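Local coordinates for protein catechol 2,3-dioxygenase (Rhodococcus sp., PDB 2WL9) that probably cleaves the ring of catechol-type substrates next to the two hydroxyls, as an iron-dependent type I extradiol dioxygenase that takes part in breakdown of aromatic hydrocarbons, at residues A85-E90 with T161-L166; T116-G121 with R165-E170. All blocks are in the same frame, centred on the assembly; numbering follows the deposited sequence.

Interaction 1 of 2, residues A85-E90 with T161-L166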
loop_
_atom_site.group_PDB
_atom_site.type_symbol
_atom_site.label_atom_id
_atom_site.label_comp_id
_atom_site.label_asym_id
_atom_site.label_seq_id
_atom_site.Cartn_x
_atom_site.Cartn_y
_atom_site.Cartn_z
ATOM N N ALA C 85 -42.749 -16.432 12.278
ATOM C CA ALA C 85 -43.183 -15.302 13.088
ATOM C C ALA C 85 -44.674 -15.006 12.923
ATOM O O ALA C 85 -45.199 -14.090 13.555
ATOM C CB ALA C 85 -42.353 -14.063 12.745
ATOM N N GLY C 86 -45.350 -15.780 12.075
ATOM C CA GLY C 86 -46.771 -15.571 11.801
ATOM C C GLY C 86 -47.035 -14.259 11.083
ATOM O O GLY C 86 -48.056 -13.605 11.313
ATOM N N ILE C 87 -46.107 -13.864 10.217
ATOM C CA ILE C 87 -46.272 -12.646 9.430
ATOM C C ILE C 87 -46.762 -13.036 8.043
ATOM O O ILE C 87 -46.103 -13.817 7.355
ATOM C CB ILE C 87 -44.971 -11.817 9.339
ATOM C CG1 ILE C 87 -44.581 -11.284 10.726
ATOM C CG2 ILE C 87 -45.129 -10.653 8.341
ATOM C CD1 ILE C 87 -43.151 -10.818 10.826
ATOM N N PRO C 88 -47.929 -12.508 7.638
ATOM C CA PRO C 88 -48.509 -12.850 6.345
ATOM C C PRO C 88 -47.689 -12.230 5.221
ATOM O O PRO C 88 -47.233 -11.091 5.347
ATOM C CB PRO C 88 -49.901 -12.207 6.398
ATOM C CG PRO C 88 -50.118 -11.802 7.825
ATOM C CD PRO C 88 -48.756 -11.530 8.365
ATOM N N PHE C 89 -47.480 -12.984 4.147
ATOM C CA PHE C 89 -46.765 -12.466 2.983
ATOM C C PHE C 89 -47.250 -13.110 1.697
ATOM O O PHE C 89 -47.867 -14.175 1.714
ATOM C CB PHE C 89 -45.241 -12.623 3.131
ATOM C CG PHE C 89 -44.775 -14.053 3.223
ATOM C CD1 PHE C 89 -44.621 -14.663 4.462
ATOM C CD2 PHE C 89 -44.449 -14.772 2.070
ATOM C CE1 PHE C 89 -44.179 -15.981 4.559
ATOM C CE2 PHE C 89 -44.005 -16.095 2.154
ATOM C CZ PHE C 89 -43.876 -16.704 3.399
ATOM N N GLU C 90 -46.940 -12.447 0.592
ATOM C CA GLU C 90 -47.319 -12.871 -0.737
ATOM C C GLU C 90 -46.065 -13.273 -1.504
ATOM O O GLU C 90 -45.097 -12.512 -1.561
ATOM C CB GLU C 90 -48.051 -11.709 -1.423
ATOM C CG GLU C 90 -48.445 -11.925 -2.868
ATOM C CD GLU C 90 -49.333 -10.809 -3.401
ATOM O OE1 GLU C 90 -50.296 -10.412 -2.714
ATOM O OE2 GLU C 90 -49.078 -10.331 -4.518
ATOM N N THR C 161 -39.229 -2.058 15.176
ATOM C CA THR C 161 -37.844 -2.469 15.412
ATOM C C THR C 161 -37.702 -3.989 15.339
ATOM O O THR C 161 -36.807 -4.488 14.657
ATOM C CB THR C 161 -37.263 -1.912 16.734
ATOM O OG1 THR C 161 -37.520 -0.509 16.813
ATOM C CG2 THR C 161 -35.761 -2.127 16.780
ATOM N N ARG C 162 -38.599 -4.715 16.008
ATOM C CA ARG C 162 -38.594 -6.184 15.982
ATOM C C ARG C 162 -38.761 -6.745 14.566
ATOM O O ARG C 162 -38.060 -7.685 14.177
ATOM C CB ARG C 162 -39.685 -6.764 16.891
ATOM C CG ARG C 162 -39.526 -6.445 18.367
ATOM C CD ARG C 162 -40.575 -7.170 19.191
ATOM N NE ARG C 162 -40.700 -6.601 20.532
ATOM C CZ ARG C 162 -41.697 -5.813 20.932
ATOM N NH1 ARG C 162 -42.684 -5.492 20.103
ATOM N NH2 ARG C 162 -41.713 -5.352 22.175
ATOM N N PHE C 163 -39.692 -6.163 13.809
ATOM C CA PHE C 163 -39.925 -6.555 12.419
ATOM C C PHE C 163 -38.655 -6.410 11.585
ATOM O O PHE C 163 -38.209 -7.360 10.941
ATOM C CB PHE C 163 -41.069 -5.724 11.820
ATOM C CG PHE C 163 -41.252 -5.908 10.334
ATOM C CD1 PHE C 163 -41.887 -7.039 9.834
ATOM C CD2 PHE C 163 -40.804 -4.938 9.439
ATOM C CE1 PHE C 163 -42.065 -7.212 8.465
ATOM C CE2 PHE C 163 -40.973 -5.099 8.061
ATOM C CZ PHE C 163 -41.610 -6.242 7.574
ATOM N N TYR C 164 -38.069 -5.221 11.603
ATOM C CA TYR C 164 -36.877 -4.968 10.807
ATOM C C TYR C 164 -35.647 -5.757 11.262
ATOM O O TYR C 164 -34.810 -6.094 10.436
ATOM C CB TYR C 164 -36.612 -3.469 10.660
ATOM C CG TYR C 164 -37.620 -2.820 9.741
ATOM C CD1 TYR C 164 -37.598 -3.070 8.365
ATOM C CD2 TYR C 164 -38.610 -1.982 10.245
ATOM C CE1 TYR C 164 -38.533 -2.498 7.517
ATOM C CE2 TYR C 164 -39.554 -1.399 9.405
ATOM C CZ TYR C 164 -39.507 -1.661 8.045
ATOM O OH TYR C 164 -40.426 -1.083 7.207
ATOM N N ARG C 165 -35.566 -6.093 12.551
ATOM C CA ARG C 165 -34.497 -6.979 13.023
ATOM C C ARG C 165 -34.624 -8.363 12.399
ATOM O O ARG C 165 -33.623 -8.969 12.026
ATOM C CB ARG C 165 -34.454 -7.064 14.548
ATOM C CG ARG C 165 -33.912 -5.806 15.185
ATOM C CD ARG C 165 -33.449 -6.000 16.616
ATOM N NE ARG C 165 -33.001 -4.720 17.169
ATOM C CZ ARG C 165 -33.491 -4.150 18.263
ATOM N NH1 ARG C 165 -34.444 -4.748 18.968
ATOM N NH2 ARG C 165 -33.020 -2.973 18.662
ATOM N N LEU C 166 -35.860 -8.841 12.261
ATOM C CA LEU C 166 -36.133 -10.127 11.618
ATOM C C LEU C 166 -35.657 -10.106 10.164
ATOM O O LEU C 166 -35.102 -11.095 9.671
ATOM C CB LEU C 166 -37.632 -10.462 11.694
ATOM C CG LEU C 166 -38.194 -11.805 11.198
ATOM C CD1 LEU C 166 -39.604 -11.975 11.717
ATOM C CD2 LEU C 166 -38.212 -11.931 9.685
#
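Ala85 and Ile87 fit against Leu166 and Phe163 where a Schellman turn meets the flank of a helix. The turn ends helix 72-84, with Gly86 at positive phi, and leads toward strand 90-91. Helix 157-167 belongs to the second half of the chain, so the contact bridges the two halves of the two-domain dioxygenase fold. A few apolar side chains make the fit. Leu166 CD1 is one bump. It rests over the pair formed by Ala85 CB and Ile87 CD1, 3.6 Å from Ala85 CB. Leu166 CG is anti to the backbone N (chi1 -175°), which sends the forked end out to the turn; CD1 is the methyl that meets it. CD2 points elsewhere and stays farther from both partners. The answering bump is Ile87 CD1. It drops into the hollow between Phe163 and Leu166, residues one turn apart on the helix. Ile87 and Leu166 meet tip to tip, but Ile87 reaches Phe163 at the ring edge, near the ring plane, and not over a face. The Phe163 ring is braced from its far edge: its CD2 lies 3.5 Å above the plane of the Tyr164 ring, over the ring centre. Leu108 of strand 104-109 touches both Ile87 and Phe163, and Leu82 of helix 72-84 touches Leu166. The patch is therefore continuous with the packing of the first half, although Ala85 itself is exposed. Ile87 CD1 completes the fit, 3.8 Å from Leu166 CD1 and 4.1 Å from Phe163 CD1.

Interaction 2 of 2, residues T116-G121 with R165-E170; sequences TEIFYG and RLLGLE
Ile118 and Thr116 meet Leu167 in a small, buried apolar contact between a sheet strand and the end of a helix. Strand 115-120 lies inside the mixed sheet of the first half of the chain, between strands 61-68 and 104-109. Leu167 lies at the C-terminal end of helix 157-167, from the second half. It supplies the whole helix side of the contact. Its CD1 lies 4.1 Å from Ile118 CD1. The two side chains cross at a slant, and Ile118 CD1 sits against the fork of the leucine, close to CG and to both methyls. Leu167 CD2 also borders Ile118 CD1 and reaches on to Thr116 CG2, a loose 4.4 Å. An off-staggered first torsion (chi1 -103°) turns the leucine fork to the strand. Thr116 offers its methyl to the leucine, while its OG1 is hydrogen-bonded to Asn114 O. The strand alternates as expected: Thr116 and Ile118 point toward the helix end. Glu117 between them starts out away from the helix; its carboxylate makes a salt bridge to Arg100 and a hydrogen bond to Tyr9 OH. Leu75 and Leu78 of helix 72-84 also pack on Ile118. Gly168 leaves helical geometry, with positive phi (109°), and its N bonds Arg165 O at 3.0 Å. The chain then turns toward strand 170-173. This is the Schellman-capped end of a helix touching a strand of the other half's sheet through one leucine, within the paired vicinal oxygen chelate modules of a type I extradiol dioxygenase.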
loop_
_atom_site.group_PDB
_atom_site.type_symbol
_atom_site.label_atom_id
_atom_site.label_comp_id
_atom_site.label_asym_id
_atom_site.label_seq_id
_atom_site.Cartn_x
_atom_site.Cartn_y
_atom_site.Cartn_z
ATOM N N THR C 116 -44.122 -3.388 1.983
ATOM C CA THR C 116 -42.727 -3.772 2.075
ATOM C C THR C 116 -42.469 -4.947 1.146
ATOM O O THR C 116 -43.209 -5.923 1.163
ATOM C CB THR C 116 -42.392 -4.143 3.527
ATOM O OG1 THR C 116 -42.626 -3.003 4.361
ATOM C CG2 THR C 116 -40.938 -4.597 3.668
ATOM N N GLU C 117 -41.416 -4.852 0.337
ATOM C CA GLU C 117 -41.080 -5.933 -0.596
ATOM C C GLU C 117 -39.666 -6.440 -0.364
ATOM O O GLU C 117 -38.775 -5.664 -0.018
ATOM C CB GLU C 117 -41.257 -5.478 -2.043
ATOM C CG GLU C 117 -42.570 -4.730 -2.284
ATOM C CD GLU C 117 -42.917 -4.562 -3.755
ATOM O OE1 GLU C 117 -42.006 -4.622 -4.603
ATOM O OE2 GLU C 117 -44.116 -4.369 -4.061
ATOM N N ILE C 118 -39.477 -7.748 -0.518
ATOM C CA ILE C 118 -38.146 -8.356 -0.410
ATOM C C ILE C 118 -37.842 -9.147 -1.689
ATOM O O ILE C 118 -38.617 -10.013 -2.104
ATOM C CB ILE C 118 -37.988 -9.229 0.855
ATOM C CG1 ILE C 118 -38.451 -8.465 2.106
ATOM C CG2 ILE C 118 -36.526 -9.635 1.034
ATOM C CD1 ILE C 118 -39.009 -9.353 3.188
ATOM N N PHE C 119 -36.707 -8.836 -2.308
ATOM C CA PHE C 119 -36.429 -9.297 -3.660
ATOM C C PHE C 119 -34.963 -9.639 -3.861
ATOM O O PHE C 119 -34.104 -9.217 -3.075
ATOM C CB PHE C 119 -36.810 -8.194 -4.657
ATOM C CG PHE C 119 -35.812 -7.061 -4.721
ATOM C CD1 PHE C 119 -34.806 -7.055 -5.683
ATOM C CD2 PHE C 119 -35.883 -6.004 -3.820
ATOM C CE1 PHE C 119 -33.884 -5.998 -5.757
ATOM C CE2 PHE C 119 -34.963 -4.943 -3.874
ATOM C CZ PHE C 119 -33.963 -4.938 -4.851
ATOM N N TYR C 120 -34.685 -10.372 -4.935
ATOM C CA TYR C 120 -33.315 -10.610 -5.412
ATOM C C TYR C 120 -33.263 -10.457 -6.935
ATOM O O TYR C 120 -34.288 -10.555 -7.613
ATOM C CB TYR C 120 -32.817 -12.018 -5.014
ATOM C CG TYR C 120 -33.443 -13.147 -5.815
ATOM C CD1 TYR C 120 -32.862 -13.590 -7.010
ATOM C CD2 TYR C 120 -34.625 -13.760 -5.389
ATOM C CE1 TYR C 120 -33.439 -14.607 -7.754
ATOM C CE2 TYR C 120 -35.210 -14.781 -6.128
ATOM C CZ TYR C 120 -34.613 -15.195 -7.312
ATOM O OH TYR C 120 -35.186 -16.202 -8.040
ATOM N N GLY C 121 -32.059 -10.237 -7.464
ATOM C CA GLY C 121 -31.843 -10.167 -8.911
ATOM C C GLY C 121 -32.413 -8.932 -9.594
ATOM O O GLY C 121 -33.298 -9.051 -10.454
ATOM N N ARG C 165 -35.566 -6.093 12.551
ATOM C CA ARG C 165 -34.497 -6.979 13.023
ATOM C C ARG C 165 -34.624 -8.363 12.399
ATOM O O ARG C 165 -33.623 -8.969 12.026
ATOM C CB ARG C 165 -34.454 -7.064 14.548
ATOM C CG ARG C 165 -33.912 -5.806 15.185
ATOM C CD ARG C 165 -33.449 -6.000 16.616
ATOM N NE ARG C 165 -33.001 -4.720 17.169
ATOM C CZ ARG C 165 -33.491 -4.150 18.263
ATOM N NH1 ARG C 165 -34.444 -4.748 18.968
ATOM N NH2 ARG C 165 -33.020 -2.973 18.662
ATOM N N LEU C 166 -35.860 -8.841 12.261
ATOM C CA LEU C 166 -36.133 -10.127 11.618
ATOM C C LEU C 166 -35.657 -10.106 10.164
ATOM O O LEU C 166 -35.102 -11.095 9.671
ATOM C CB LEU C 166 -37.632 -10.462 11.694
ATOM C CG LEU C 166 -38.194 -11.805 11.198
ATOM C CD1 LEU C 166 -39.604 -11.975 11.717
ATOM C CD2 LEU C 166 -38.212 -11.931 9.685
ATOM N N LEU C 167 -35.882 -8.979 9.486
ATOM C CA LEU C 167 -35.416 -8.789 8.107
ATOM C C LEU C 167 -33.893 -8.811 7.993
ATOM O O LEU C 167 -33.356 -9.054 6.916
ATOM C CB LEU C 167 -35.992 -7.496 7.502
ATOM C CG LEU C 167 -37.156 -7.674 6.515
ATOM C CD1 LEU C 167 -38.331 -8.384 7.153
ATOM C CD2 LEU C 167 -37.603 -6.333 5.919
ATOM N N GLY C 168 -33.209 -8.579 9.112
ATOM C CA GLY C 168 -31.758 -8.574 9.136
ATOM C C GLY C 168 -31.114 -7.211 9.327
ATOM O O GLY C 168 -29.884 -7.108 9.384
ATOM N N LEU C 169 -31.922 -6.156 9.418
ATOM C CA LEU C 169 -31.370 -4.848 9.748
ATOM C C LEU C 169 -30.968 -4.804 11.216
ATOM O O LEU C 169 -31.518 -5.539 12.048
ATOM C CB LEU C 169 -32.332 -3.705 9.416
ATOM C CG LEU C 169 -32.510 -3.439 7.923
ATOM C CD1 LEU C 169 -33.930 -3.738 7.513
ATOM C CD2 LEU C 169 -32.158 -1.998 7.622
ATOM N N GLU C 170 -29.995 -3.954 11.516
ATOM C CA GLU C 170 -29.528 -3.770 12.881
ATOM C C GLU C 170 -29.574 -2.304 13.263
ATOM O O GLU C 170 -29.373 -1.424 12.425
ATOM C CB GLU C 170 -28.102 -4.299 13.035
ATOM C CG GLU C 170 -27.984 -5.790 12.809
ATOM C CD GLU C 170 -26.557 -6.292 12.872
ATOM O OE1 GLU C 170 -26.383 -7.526 12.925
ATOM O OE2 GLU C 170 -25.617 -5.465 12.865
#

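Overall arrangement
Interactions 1 and 2 lie side by side, with centres about 9 Å apart. Both use helix 157-167, and their helix segments share Arg165 and Leu166. Along the chain the first-half segments come first, 85-90 and then 116-121. The helix follows and serves both. Interaction 1 is the outer, partly exposed end of the seam, and interaction 2 is the buried end. Phe163 CZ and Thr116 CG2 touch between them, and Tyr164 O and Leu169 N make a probable hydrogen bond. The helix follows strand 149-152, which carries the iron ligand His149. The two contacts thus join the first-half sheet to the iron-binding half.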